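Long-range contacts in lipoate-protein ligase, putative (Streptococcus pneumoniae, PDB 1VQZ), which is a putative member of the lipoate-protein ligase family, built from a lipoyl ligase A/B-type domain followed by a smaller C-terminal domain: residues K50-V55 and G74-R79; N60-I65 and W250-S255; A86-L91 and L167-N172; L91-Y96 and H158-F163. All coordinates share one frame; numbering follows the deposited sequence.

Overall arrangement
Interactions 1, 3 and 4 all lie in the lipoyl ligase A/B-type part of the chain; interaction 2 brings the loop 60-65 of that part against residues 250-255, far along the chain. Interactions 1 and 3 share the small three-stranded sheet, with strand 52-55 between 76-79 and 87-89; their centres lie about 9 Å apart. Interaction 4 belongs to the larger mixed sheet, about 12 Å from interaction 3 between centres, and the two share Leu91, where the chain passes from one sheet to the other. Interaction 1 closes before 3 opens, and 4 lies within the span of 3. Arg79 ties interaction 1 to 2, through Trp250 O and Tyr252 O, so the small sheet is joined to helix 248-251.

Interaction 1: K50-V55 and G74-R79; sequences KPSIIV and GIEVVR
Val55 CG2 approaches the Arg79 guanidinium obliquely, 4.3 Å above its plane and displaced toward the rim, while the guanidinium nitrogens bond outside the pair, to Gln59 O, Trp250 O and Tyr252 O. The two strands are the parallel arms of a beta-alpha-beta unit, 52-55 and 76-79 linked through helix 67-73; their axes run at 18°. Four backbone bonds set the register: Glu76 N to Pro51 O, Ile53 N to Glu76 O, Val78 N to Ile53 O and Val55 N to Val78 O. Ser52, Ile54, Glu76 and Val78 face helix 23-36, where Ile54 CD1 lies 4.1 Å from Val78 CB, the two side chains running alongside each other. On the face of Ile53, Val55 and Val77, Ile53 CG1 meets CG2 of Ile75, the residue just before strand 76-79, at 3.8 Å. Ser52 OG, held beside its own backbone N (chi1 -58°), bonds to Lys50 O and to Thr23 OG1. Just before the two strands Lys50 bends at chi3 and chi4, bringing NZ to the anti lone pair of Glu76 OE2 at 2.7 Å, a salt bridge. One water accepts from Lys50 NZ at 2.6 Å and donates to Pro51 O and Gly74 O, each at 2.7 Å.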
loop_
_atom_site.group_PDB
_atom_site.type_symbol
_atom_site.label_atom_id
_atom_site.label_comp_id
_atom_site.label_asym_id
_atom_site.label_seq_id
_atom_site.Cartn_x
_atom_site.Cartn_y
_atom_site.Cartn_z
ATOM N N LYS A 50 -3.281 0.102 -15.807
ATOM C CA LYS A 50 -3.460 -1.097 -16.598
ATOM C C LYS A 50 -3.290 -2.381 -15.737
ATOM O O LYS A 50 -2.763 -2.312 -14.657
ATOM C CB LYS A 50 -2.431 -1.095 -17.738
ATOM C CG LYS A 50 -1.006 -1.432 -17.286
ATOM C CD LYS A 50 0.086 -0.875 -18.249
ATOM C CE LYS A 50 0.181 -1.634 -19.596
ATOM N NZ LYS A 50 0.642 -3.032 -19.446
ATOM N N PRO A 51 -3.741 -3.558 -16.231
ATOM C CA PRO A 51 -3.615 -4.799 -15.411
ATOM C C PRO A 51 -2.240 -4.998 -14.738
ATOM O O PRO A 51 -1.161 -5.094 -15.397
ATOM C CB PRO A 51 -3.938 -5.941 -16.401
ATOM C CG PRO A 51 -4.943 -5.266 -17.372
ATOM C CD PRO A 51 -4.388 -3.815 -17.528
ATOM N N SER A 52 -2.290 -5.099 -13.426
ATOM C CA SER A 52 -1.102 -5.033 -12.590
ATOM C C SER A 52 -1.288 -5.772 -11.284
ATOM O O SER A 52 -2.377 -5.751 -10.707
ATOM C CB SER A 52 -0.749 -3.562 -12.273
ATOM O OG SER A 52 -0.527 -2.760 -13.452
ATOM N N ILE A 53 -0.232 -6.449 -10.830
ATOM C CA ILE A 53 -0.122 -6.869 -9.441
ATOM C C ILE A 53 0.770 -5.881 -8.704
ATOM O O ILE A 53 1.951 -5.723 -9.020
ATOM C CB ILE A 53 0.437 -8.306 -9.255
ATOM C CG1 ILE A 53 -0.394 -9.324 -10.061
ATOM C CG2 ILE A 53 0.475 -8.648 -7.751
ATOM C CD1 ILE A 53 -1.834 -9.490 -9.540
ATOM N N ILE A 54 0.200 -5.246 -7.702
ATOM C CA ILE A 54 0.907 -4.302 -6.888
ATOM C C ILE A 54 1.241 -4.974 -5.546
ATOM O O ILE A 54 0.348 -5.403 -4.824
ATOM C CB ILE A 54 0.094 -3.042 -6.631
ATOM C CG1 ILE A 54 -0.396 -2.398 -7.947
ATOM C CG2 ILE A 54 0.943 -2.013 -5.879
ATOM C CD1 ILE A 54 0.690 -2.045 -8.944
ATOM N N VAL A 55 2.525 -5.038 -5.226
ATOM C CA VAL A 55 3.004 -5.713 -4.049
ATOM C C VAL A 55 3.379 -4.711 -3.004
ATOM O O VAL A 55 3.778 -3.591 -3.321
ATOM C CB VAL A 55 4.144 -6.770 -4.318
ATOM C CG1 VAL A 55 3.670 -7.779 -5.354
ATOM C CG2 VAL A 55 5.474 -6.124 -4.758
ATOM N N GLY A 74 0.583 -10.573 -19.645
ATOM C CA GLY A 74 0.962 -9.166 -19.811
ATOM C C GLY A 74 0.701 -8.276 -18.588
ATOM O O GLY A 74 0.504 -7.091 -18.713
ATOM N N ILE A 75 0.704 -8.845 -17.399
ATOM C CA ILE A 75 0.340 -8.109 -16.178
ATOM C C ILE A 75 1.614 -7.453 -15.637
ATOM O O ILE A 75 2.627 -8.147 -15.485
ATOM C CB ILE A 75 -0.284 -9.108 -15.173
ATOM C CG1 ILE A 75 -1.597 -9.691 -15.764
ATOM C CG2 ILE A 75 -0.585 -8.472 -13.786
ATOM C CD1 ILE A 75 -2.195 -10.818 -14.960
ATOM N N GLU A 76 1.589 -6.143 -15.376
ATOM C CA GLU A 76 2.730 -5.451 -14.701
ATOM C C GLU A 76 2.850 -5.928 -13.245
ATOM O O GLU A 76 1.849 -6.230 -12.628
ATOM C CB GLU A 76 2.514 -3.935 -14.670
ATOM C CG GLU A 76 2.169 -3.219 -15.987
ATOM C CD GLU A 76 3.269 -3.269 -16.994
ATOM O OE1 GLU A 76 4.399 -3.558 -16.615
ATOM O OE2 GLU A 76 3.018 -3.029 -18.187
ATOM N N VAL A 77 4.070 -6.003 -12.715
ATOM C CA VAL A 77 4.335 -6.219 -11.301
ATOM C C VAL A 77 5.163 -5.035 -10.774
ATOM O O VAL A 77 6.346 -4.864 -11.165
ATOM C CB VAL A 77 5.021 -7.603 -11.028
ATOM C CG1 VAL A 77 5.381 -7.787 -9.586
ATOM C CG2 VAL A 77 4.145 -8.738 -11.507
ATOM N N VAL A 78 4.562 -4.262 -9.850
ATOM C CA VAL A 78 5.228 -3.095 -9.251
ATOM C C VAL A 78 5.053 -3.057 -7.734
ATOM O O VAL A 78 3.975 -3.329 -7.222
ATOM C CB VAL A 78 4.711 -1.789 -9.925
ATOM C CG1 VAL A 78 5.398 -0.535 -9.382
ATOM C CG2 VAL A 78 4.882 -1.864 -11.471
ATOM N N ARG A 79 6.133 -2.786 -7.020
ATOM C CA ARG A 79 6.101 -2.649 -5.570
ATOM C C ARG A 79 5.717 -1.226 -5.229
ATOM O O ARG A 79 6.316 -0.286 -5.720
ATOM C CB ARG A 79 7.467 -2.989 -5.001
ATOM C CG ARG A 79 7.584 -2.962 -3.506
ATOM C CD ARG A 79 9.009 -3.044 -3.100
ATOM N NE ARG A 79 9.722 -4.298 -3.417
ATOM C CZ ARG A 79 9.571 -5.466 -2.789
ATOM N NH1 ARG A 79 8.650 -5.632 -1.848
ATOM N NH2 ARG A 79 10.345 -6.494 -3.126
HETATM O O HOH W 1 -0.784 -4.775 -18.075
#

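Interaction 2: N60-I65 and W250-S255; sequences NTIEEI and WNYGKS. With EDO (1,2-ethanediol), chain J; EDO (1,2-ethanediol), chain Q.
With Thr61 CG2 anti to the backbone N and OG1 beside it (chi1 -45°), the methyl is turned over the Tyr252 ring while the hydroxyl reaches Asn251 O; Tyr252 CG, beside its own backbone N (chi1 -71°), puts the ring there. Thr61 CG2 stands 3.8 Å from the ring centroid and 21° off its normal, a CH-pi contact over one face. The hydroxyl donates from Thr61 OG1 to Asn251 O at 2.7 Å, in the carbonyl plane, so one residue grips both the helix end and the aromatic ring. Ile62 CD1 adds an apolar contact with Tyr252 CD2 at 4.0 Å. Two 1,2-ethanediol molecules flank the contact: one donates to Asn60 OD1, the other from O2 to Tyr252 OH at 3.0 Å. The join ties the loop between strand 52-55 and helix 67-73 to the end of helix 248-251, where the ring of Tyr252 also stacks on Trp248. Strand 76-79 packs against both segments, with Val77 touching Thr61 and Tyr252, and Val78 touching Asn251.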
loop_
_atom_site.group_PDB
_atom_site.type_symbol
_atom_site.label_atom_id
_atom_site.label_comp_id
_atom_site.label_asym_id
_atom_site.label_seq_id
_atom_site.Cartn_x
_atom_site.Cartn_y
_atom_site.Cartn_z
ATOM N N ASN A 60 8.234 -10.306 -0.338
ATOM C CA ASN A 60 9.273 -11.047 -1.025
ATOM C C ASN A 60 8.680 -11.490 -2.360
ATOM O O ASN A 60 8.142 -12.591 -2.500
ATOM C CB ASN A 60 9.767 -12.204 -0.145
ATOM C CG ASN A 60 10.938 -12.955 -0.769
ATOM O OD1 ASN A 60 11.276 -12.727 -1.923
ATOM N ND2 ASN A 60 11.514 -13.875 -0.040
ATOM N N THR A 61 8.749 -10.553 -3.313
ATOM C CA THR A 61 8.050 -10.597 -4.588
ATOM C C THR A 61 8.264 -11.911 -5.325
ATOM O O THR A 61 7.296 -12.577 -5.723
ATOM C CB THR A 61 8.451 -9.421 -5.435
ATOM O OG1 THR A 61 8.433 -8.232 -4.619
ATOM C CG2 THR A 61 7.494 -9.274 -6.611
ATOM N N ILE A 62 9.508 -12.352 -5.364
ATOM C CA ILE A 62 9.875 -13.555 -6.113
ATOM C C ILE A 62 9.162 -14.783 -5.577
ATOM O O ILE A 62 8.856 -15.719 -6.322
ATOM C CB ILE A 62 11.388 -13.756 -6.130
ATOM C CG1 ILE A 62 11.813 -14.728 -7.240
ATOM C CG2 ILE A 62 11.929 -14.318 -4.795
ATOM C CD1 ILE A 62 11.508 -14.264 -8.575
ATOM N N GLU A 63 8.856 -14.771 -4.285
ATOM C CA GLU A 63 8.205 -15.928 -3.676
ATOM C C GLU A 63 6.684 -15.863 -3.651
ATOM O O GLU A 63 6.050 -16.799 -3.192
ATOM C CB GLU A 63 8.710 -16.065 -2.257
ATOM C CG GLU A 63 10.162 -16.430 -2.157
ATOM C CD GLU A 63 10.482 -17.708 -2.920
ATOM O OE1 GLU A 63 9.634 -18.626 -2.913
ATOM O OE2 GLU A 63 11.563 -17.762 -3.542
ATOM N N GLU A 64 6.119 -14.754 -4.134
ATOM C CA GLU A 64 4.667 -14.474 -4.129
ATOM C C GLU A 64 3.985 -14.473 -5.479
ATOM O O GLU A 64 2.782 -14.672 -5.559
ATOM C CB GLU A 64 4.367 -13.096 -3.575
ATOM C CG GLU A 64 4.995 -12.721 -2.265
ATOM C CD GLU A 64 4.767 -13.738 -1.183
ATOM O OE1 GLU A 64 3.602 -14.177 -1.025
ATOM O OE2 GLU A 64 5.770 -14.094 -0.515
ATOM N N ILE A 65 4.727 -14.174 -6.527
ATOM C CA ILE A 65 4.158 -14.041 -7.869
ATOM C C ILE A 65 4.277 -15.314 -8.725
ATOM O O ILE A 65 5.370 -15.931 -8.815
ATOM C CB ILE A 65 4.876 -12.870 -8.616
ATOM C CG1 ILE A 65 4.634 -11.559 -7.883
ATOM C CG2 ILE A 65 4.458 -12.776 -10.115
ATOM C CD1 ILE A 65 3.191 -11.152 -7.842
ATOM N N TRP A 250 14.156 -2.733 -7.483
ATOM C CA TRP A 250 13.128 -2.231 -6.611
ATOM C C TRP A 250 11.952 -3.212 -6.488
ATOM O O TRP A 250 11.483 -3.487 -5.390
ATOM C CB TRP A 250 12.627 -0.853 -7.078
ATOM C CG TRP A 250 11.385 -0.443 -6.360
ATOM C CD1 TRP A 250 10.098 -0.398 -6.889
ATOM C CD2 TRP A 250 11.263 -0.078 -4.985
ATOM N NE1 TRP A 250 9.198 -0.039 -5.902
ATOM C CE2 TRP A 250 9.876 0.164 -4.733
ATOM C CE3 TRP A 250 12.174 0.049 -3.920
ATOM C CZ2 TRP A 250 9.403 0.530 -3.497
ATOM C CZ3 TRP A 250 11.675 0.419 -2.650
ATOM C CH2 TRP A 250 10.296 0.677 -2.471
ATOM N N ASN A 251 11.433 -3.691 -7.611
ATOM C CA ASN A 251 10.152 -4.454 -7.579
ATOM C C ASN A 251 10.330 -5.847 -6.967
ATOM O O ASN A 251 9.440 -6.341 -6.250
ATOM C CB ASN A 251 9.556 -4.559 -8.996
ATOM C CG ASN A 251 9.099 -3.244 -9.539
ATOM O OD1 ASN A 251 8.535 -2.454 -8.816
ATOM N ND2 ASN A 251 9.282 -3.022 -10.831
ATOM N N TYR A 252 11.474 -6.454 -7.278
ATOM C CA TYR A 252 11.883 -7.756 -6.736
ATOM C C TYR A 252 13.030 -7.507 -5.771
ATOM O O TYR A 252 12.801 -7.236 -4.595
ATOM C CB TYR A 252 12.284 -8.679 -7.889
ATOM C CG TYR A 252 11.094 -9.122 -8.717
ATOM C CD1 TYR A 252 10.573 -8.312 -9.722
ATOM C CD2 TYR A 252 10.486 -10.349 -8.493
ATOM C CE1 TYR A 252 9.459 -8.734 -10.510
ATOM C CE2 TYR A 252 9.389 -10.786 -9.256
ATOM C CZ TYR A 252 8.866 -9.963 -10.242
ATOM O OH TYR A 252 7.784 -10.395 -10.977
ATOM N N GLY A 253 14.268 -7.565 -6.262
ATOM C CA GLY A 253 15.423 -7.077 -5.489
ATOM C C GLY A 253 16.368 -8.164 -5.035
ATOM O O GLY A 253 16.006 -9.332 -5.009
ATOM N N LYS A 254 17.572 -7.767 -4.645
ATOM C CA LYS A 254 18.619 -8.706 -4.300
ATOM C C LYS A 254 18.378 -9.385 -2.957
ATOM O O LYS A 254 17.904 -8.779 -2.009
ATOM C CB LYS A 254 19.991 -8.003 -4.288
ATOM N N SER A 255 18.750 -10.652 -2.881
ATOM C CA SER A 255 18.732 -11.369 -1.601
ATOM C C SER A 255 19.769 -10.788 -0.659
ATOM O O SER A 255 20.835 -10.412 -1.111
ATOM C CB SER A 255 19.045 -12.840 -1.818
ATOM O OG SER A 255 18.256 -13.350 -2.877
HETATM C C1 EDO J . 14.861 -11.709 -1.733
HETATM O O1 EDO J . 13.987 -12.642 -2.384
HETATM C C2 EDO J . 15.075 -12.239 -0.321
HETATM O O2 EDO J . 15.554 -13.585 -0.414
HETATM C C1 EDO Q . 10.239 -14.286 -11.950
HETATM O O1 EDO Q . 11.519 -13.802 -11.561
HETATM C C2 EDO Q . 9.060 -14.042 -11.011
HETATM O O2 EDO Q . 7.984 -13.337 -11.693
#

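Interaction 3: A86-L91 and L167-N172; sequences AVYHDL and LSVLAN. With EDO (1,2-ethanediol), chain L.
The backbones come nearest at Tyr88 and Leu170, whose CA atoms are 5.7 Å apart, where edge strand 87-89 of the three-stranded mixed sheet is covered by the short helix 169-173. This strand-helix packing is carried by aliphatic and aromatic groups. Tyr88 has CG anti to its backbone N (chi1 -176°), which turns one face of the ring to Val169. The CB of Val169 sits over the middle of that face, 3.8 Å from the Tyr88 centroid and 9° off the normal, a nearly vertical CH-pi contact. Its two methyls spread over the same face toward opposite edges: Val169 CG1 reaches Tyr88 CE1 at 3.5 Å and Val169 CG2 reaches Tyr88 CE2 at 3.8 Å. Leu170 covers the strand on the Ala86 side, its CB 4.2 Å from Tyr88 CB. The same leucine and Tyr88 both touch Ile53 of the central strand 52-55, and Val169 also meets Tyr69 of helix 67-73. At the Ala86 end, Leu170 CD1 lies 4.4 Å from Ala86 CB and Leu170 CD2 4.0 Å from Ala86 O.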
loop_
_atom_site.group_PDB
_atom_site.type_symbol
_atom_site.label_atom_id
_atom_site.label_comp_id
_atom_site.label_asym_id
_atom_site.label_seq_id
_atom_site.Cartn_x
_atom_site.Cartn_y
_atom_site.Cartn_z
ATOM N N ALA A 86 -0.587 -8.160 -1.612
ATOM C CA ALA A 86 -0.713 -7.995 -3.041
ATOM C C ALA A 86 -2.123 -7.604 -3.448
ATOM O O ALA A 86 -3.110 -8.109 -2.920
ATOM C CB ALA A 86 -0.274 -9.270 -3.779
ATOM N N VAL A 87 -2.190 -6.680 -4.390
ATOM C CA VAL A 87 -3.461 -6.192 -4.907
ATOM C C VAL A 87 -3.480 -6.226 -6.443
ATOM O O VAL A 87 -2.495 -5.864 -7.068
ATOM C CB VAL A 87 -3.710 -4.757 -4.411
ATOM C CG1 VAL A 87 -5.050 -4.305 -4.798
ATOM C CG2 VAL A 87 -3.567 -4.709 -2.901
ATOM N N TYR A 88 -4.620 -6.653 -7.019
ATOM C CA TYR A 88 -4.859 -6.593 -8.454
ATOM C C TYR A 88 -5.513 -5.295 -8.897
ATOM O O TYR A 88 -6.578 -4.899 -8.410
ATOM C CB TYR A 88 -5.696 -7.788 -8.946
ATOM C CG TYR A 88 -5.868 -7.793 -10.442
ATOM C CD1 TYR A 88 -4.768 -8.014 -11.283
ATOM C CD2 TYR A 88 -7.124 -7.588 -11.025
ATOM C CE1 TYR A 88 -4.903 -8.003 -12.670
ATOM C CE2 TYR A 88 -7.274 -7.556 -12.455
ATOM C CZ TYR A 88 -6.166 -7.769 -13.250
ATOM O OH TYR A 88 -6.319 -7.799 -14.606
ATOM N N HIS A 89 -4.866 -4.658 -9.847
ATOM C CA HIS A 89 -5.399 -3.508 -10.542
ATOM C C HIS A 89 -5.722 -3.842 -11.976
ATOM O O HIS A 89 -4.972 -4.567 -12.646
ATOM C CB HIS A 89 -4.338 -2.391 -10.560
ATOM C CG HIS A 89 -4.084 -1.754 -9.237
ATOM N ND1 HIS A 89 -3.947 -2.473 -8.070
ATOM C CD2 HIS A 89 -3.815 -0.459 -8.912
ATOM C CE1 HIS A 89 -3.678 -1.643 -7.073
ATOM N NE2 HIS A 89 -3.559 -0.419 -7.566
ATOM N N ASP A 90 -6.791 -3.231 -12.463
ATOM C CA ASP A 90 -7.092 -3.182 -13.861
ATOM C C ASP A 90 -7.712 -1.835 -14.223
ATOM O O ASP A 90 -7.819 -0.931 -13.372
ATOM C CB ASP A 90 -7.899 -4.440 -14.302
ATOM C CG ASP A 90 -9.376 -4.441 -13.873
ATOM O OD1 ASP A 90 -9.924 -3.431 -13.405
ATOM O OD2 ASP A 90 -10.017 -5.519 -14.013
ATOM N N LEU A 91 -8.139 -1.690 -15.486
ATOM C CA LEU A 91 -8.663 -0.435 -15.957
ATOM C C LEU A 91 -9.990 -0.011 -15.287
ATOM O O LEU A 91 -10.439 1.095 -15.516
ATOM C CB LEU A 91 -8.843 -0.455 -17.480
ATOM C CG LEU A 91 -7.537 -0.477 -18.258
ATOM C CD1 LEU A 91 -7.870 -0.408 -19.755
ATOM C CD2 LEU A 91 -6.554 0.691 -17.868
ATOM N N LEU A 167 -12.330 -9.725 -10.316
ATOM C CA LEU A 167 -11.920 -10.210 -9.000
ATOM C C LEU A 167 -11.346 -11.637 -9.065
ATOM O O LEU A 167 -10.961 -12.170 -8.033
ATOM C CB LEU A 167 -13.104 -10.186 -8.016
ATOM C CG LEU A 167 -13.829 -8.850 -7.818
ATOM C CD1 LEU A 167 -15.093 -9.034 -6.913
ATOM C CD2 LEU A 167 -12.900 -7.788 -7.299
ATOM N N SER A 168 -11.314 -12.252 -10.258
ATOM C CA SER A 168 -10.836 -13.628 -10.405
ATOM C C SER A 168 -9.339 -13.750 -10.707
ATOM O O SER A 168 -8.783 -14.850 -10.659
ATOM C CB SER A 168 -11.631 -14.355 -11.500
ATOM O OG SER A 168 -11.200 -13.947 -12.793
ATOM N N VAL A 169 -8.684 -12.638 -11.022
ATOM C CA VAL A 169 -7.315 -12.700 -11.519
ATOM C C VAL A 169 -6.295 -12.916 -10.397
ATOM O O VAL A 169 -5.409 -13.752 -10.528
ATOM C CB VAL A 169 -6.963 -11.420 -12.350
ATOM C CG1 VAL A 169 -5.536 -11.469 -12.916
ATOM C CG2 VAL A 169 -7.960 -11.212 -13.437
ATOM N N LEU A 170 -6.427 -12.185 -9.291
ATOM C CA LEU A 170 -5.414 -12.223 -8.227
ATOM C C LEU A 170 -4.999 -13.635 -7.825
ATOM O O LEU A 170 -3.811 -13.911 -7.655
ATOM C CB LEU A 170 -5.917 -11.479 -6.956
ATOM C CG LEU A 170 -4.883 -11.337 -5.817
ATOM C CD1 LEU A 170 -3.697 -10.446 -6.248
ATOM C CD2 LEU A 170 -5.591 -10.801 -4.597
ATOM N N ALA A 171 -5.976 -14.537 -7.662
ATOM C CA ALA A 171 -5.671 -15.872 -7.144
ATOM C C ALA A 171 -4.839 -16.655 -8.165
ATOM O O ALA A 171 -4.048 -17.509 -7.776
ATOM C CB ALA A 171 -6.942 -16.636 -6.802
ATOM N N ASN A 172 -5.028 -16.364 -9.460
ATOM C CA ASN A 172 -4.252 -16.992 -10.533
ATOM C C ASN A 172 -2.859 -16.361 -10.662
ATOM O O ASN A 172 -1.933 -17.026 -11.107
ATOM C CB ASN A 172 -5.007 -16.945 -11.878
ATOM C CG ASN A 172 -6.298 -17.780 -11.870
ATOM O OD1 ASN A 172 -6.348 -18.854 -11.290
ATOM N ND2 ASN A 172 -7.337 -17.275 -12.518
HETATM C C1 EDO L . -0.441 1.573 -5.629
HETATM O O1 EDO L . -1.709 1.066 -5.283
HETATM C C2 EDO L . -0.291 2.837 -4.817
HETATM O O2 EDO L . 0.775 3.617 -5.312
#

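Interaction 4: L91-Y96 and H158-F163; sequences LNNLNY and HGCLLF
The backbone bonds linking Leu94 with Leu161 and Tyr96 with Gly159 make this an antiparallel ladder within the larger mixed sheet, between strands 93-101 and 154-162, whose local axes run at 153°. In the hydrogen-bonded pair Leu94-Leu161, Leu94 N gives to Leu161 O and Leu161 N to Leu94 O, the latter at 2.7 Å; Tyr96 and Gly159 form the next such pair. The non-hydrogen-bonded pairs are Asn93-Leu162 and Asn95-Cys160. Past the strand end, Phe163 N still bonds to Asn92 O at 3.1 Å.

Apolar contacts follow on the face of Leu94, Tyr96 and Leu161: Leu94 CB lies 4.2 Å from Leu161 CB, and Phe209 of helix 206-220 touches Leu94. The Tyr96 ring, its CG set between backbone N and carbonyl carbon (chi1 65°), lies flat across the opposing backbone, with Gly159 N 3.3 Å above its plane. The absence of a side chain at Gly159 leaves room for this ring, whose hydroxyl bonds to Asn146 OD1, and the ring also stacks with Phe113.

The face of Asn93, Asn95 and Cys160 combines van der Waals and polar contact. Asn93 OD1 makes a close van der Waals approach to Cys160 CB at 3.3 Å. The polar link is a weak hydrogen bond from Asn93 ND2 to Cys160 SG at 3.7 Å, with an N-H...S angle of 158°.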
loop_
_atom_site.group_PDB
_atom_site.type_symbol
_atom_site.label_atom_id
_atom_site.label_comp_id
_atom_site.label_asym_id
_atom_site.label_seq_id
_atom_site.Cartn_x
_atom_site.Cartn_y
_atom_site.Cartn_z
ATOM N N LEU A 91 -8.139 -1.690 -15.486
ATOM C CA LEU A 91 -8.663 -0.435 -15.957
ATOM C C LEU A 91 -9.990 -0.011 -15.287
ATOM O O LEU A 91 -10.439 1.095 -15.516
ATOM C CB LEU A 91 -8.843 -0.455 -17.480
ATOM C CG LEU A 91 -7.537 -0.477 -18.258
ATOM C CD1 LEU A 91 -7.870 -0.408 -19.755
ATOM C CD2 LEU A 91 -6.554 0.691 -17.868
ATOM N N ASN A 92 -10.592 -0.901 -14.499
ATOM C CA ASN A 92 -11.802 -0.616 -13.745
ATOM C C ASN A 92 -11.586 -0.546 -12.220
ATOM O O ASN A 92 -12.552 -0.591 -11.395
ATOM C CB ASN A 92 -12.874 -1.625 -14.119
ATOM C CG ASN A 92 -13.424 -1.379 -15.482
ATOM O OD1 ASN A 92 -13.978 -0.325 -15.720
ATOM N ND2 ASN A 92 -13.258 -2.336 -16.395
ATOM N N ASN A 93 -10.318 -0.377 -11.860
ATOM C CA ASN A 93 -9.897 -0.122 -10.469
ATOM C C ASN A 93 -9.477 1.317 -10.387
ATOM O O ASN A 93 -8.540 1.704 -11.071
ATOM C CB ASN A 93 -8.728 -1.037 -10.111
ATOM C CG ASN A 93 -8.209 -0.794 -8.707
ATOM O OD1 ASN A 93 -8.834 -1.199 -7.750
ATOM N ND2 ASN A 93 -7.042 -0.192 -8.590
ATOM N N LEU A 94 -10.155 2.106 -9.566
ATOM C CA LEU A 94 -9.894 3.533 -9.477
ATOM C C LEU A 94 -9.105 3.788 -8.215
ATOM O O LEU A 94 -9.597 3.557 -7.112
ATOM C CB LEU A 94 -11.203 4.336 -9.432
ATOM C CG LEU A 94 -11.067 5.863 -9.374
ATOM C CD1 LEU A 94 -10.282 6.374 -10.519
ATOM C CD2 LEU A 94 -12.461 6.519 -9.309
ATOM N N ASN A 95 -7.871 4.240 -8.416
ATOM C CA ASN A 95 -6.933 4.587 -7.342
ATOM C C ASN A 95 -7.183 6.007 -6.873
ATOM O O ASN A 95 -7.487 6.886 -7.667
ATOM C CB ASN A 95 -5.473 4.417 -7.859
ATOM C CG ASN A 95 -5.162 2.958 -8.240
ATOM O OD1 ASN A 95 -4.899 2.617 -9.410
ATOM N ND2 ASN A 95 -5.285 2.095 -7.277
ATOM N N TYR A 96 -7.038 6.233 -5.575
ATOM C CA TYR A 96 -7.130 7.571 -5.003
ATOM C C TYR A 96 -5.873 7.814 -4.193
ATOM O O TYR A 96 -5.270 6.860 -3.620
ATOM C CB TYR A 96 -8.400 7.776 -4.123
ATOM C CG TYR A 96 -8.435 6.919 -2.875
ATOM C CD1 TYR A 96 -8.990 5.633 -2.885
ATOM C CD2 TYR A 96 -7.864 7.384 -1.690
ATOM C CE1 TYR A 96 -8.976 4.844 -1.729
ATOM C CE2 TYR A 96 -7.835 6.620 -0.561
ATOM C CZ TYR A 96 -8.383 5.358 -0.567
ATOM O OH TYR A 96 -8.334 4.659 0.617
ATOM N N HIS A 158 -3.799 6.259 0.669
ATOM C CA HIS A 158 -4.108 5.905 -0.713
ATOM C C HIS A 158 -4.772 4.551 -0.785
ATOM O O HIS A 158 -4.721 3.744 0.163
ATOM C CB HIS A 158 -2.904 6.059 -1.668
ATOM C CG HIS A 158 -1.782 5.094 -1.448
ATOM N ND1 HIS A 158 -0.725 4.965 -2.331
ATOM C CD2 HIS A 158 -1.547 4.211 -0.442
ATOM C CE1 HIS A 158 0.118 4.050 -1.866
ATOM N NE2 HIS A 158 -0.378 3.557 -0.740
ATOM N N GLY A 159 -5.459 4.315 -1.885
ATOM C CA GLY A 159 -6.158 3.047 -1.986
ATOM C C GLY A 159 -6.907 2.891 -3.264
ATOM O O GLY A 159 -6.716 3.676 -4.171
ATOM N N CYS A 160 -7.764 1.859 -3.293
ATOM C CA CYS A 160 -8.455 1.354 -4.496
ATOM C C CYS A 160 -9.979 1.399 -4.291
ATOM O O CYS A 160 -10.502 0.932 -3.272
ATOM C CB CYS A 160 -8.064 -0.135 -4.724
ATOM S SG CYS A 160 -6.309 -0.358 -5.013
ATOM N N LEU A 161 -10.688 1.934 -5.267
ATOM C CA LEU A 161 -12.142 1.827 -5.327
ATOM C C LEU A 161 -12.470 0.794 -6.411
ATOM O O LEU A 161 -12.044 0.935 -7.563
ATOM C CB LEU A 161 -12.731 3.183 -5.694
ATOM C CG LEU A 161 -12.643 4.239 -4.590
ATOM C CD1 LEU A 161 -12.523 5.639 -5.158
ATOM C CD2 LEU A 161 -13.876 4.158 -3.693
ATOM N N LEU A 162 -13.175 -0.268 -6.022
ATOM C CA LEU A 162 -13.513 -1.366 -6.944
ATOM C C LEU A 162 -14.749 -0.957 -7.706
ATOM O O LEU A 162 -15.840 -0.983 -7.169
ATOM C CB LEU A 162 -13.768 -2.698 -6.219
ATOM C CG LEU A 162 -12.691 -3.159 -5.217
ATOM C CD1 LEU A 162 -13.105 -4.483 -4.532
ATOM C CD2 LEU A 162 -11.356 -3.279 -5.890
ATOM N N PHE A 163 -14.540 -0.556 -8.968
ATOM C CA PHE A 163 -15.618 -0.152 -9.788
ATOM C C PHE A 163 -16.137 -1.305 -10.639
ATOM O O PHE A 163 -17.341 -1.589 -10.609
ATOM C CB PHE A 163 -15.287 1.109 -10.581
ATOM C CG PHE A 163 -16.474 1.649 -11.321
ATOM C CD1 PHE A 163 -16.772 1.193 -12.604
ATOM C CD2 PHE A 163 -17.311 2.568 -10.710
ATOM C CE1 PHE A 163 -17.925 1.655 -13.239
ATOM C CE2 PHE A 163 -18.446 3.020 -11.329
ATOM C CZ PHE A 163 -18.754 2.562 -12.581
#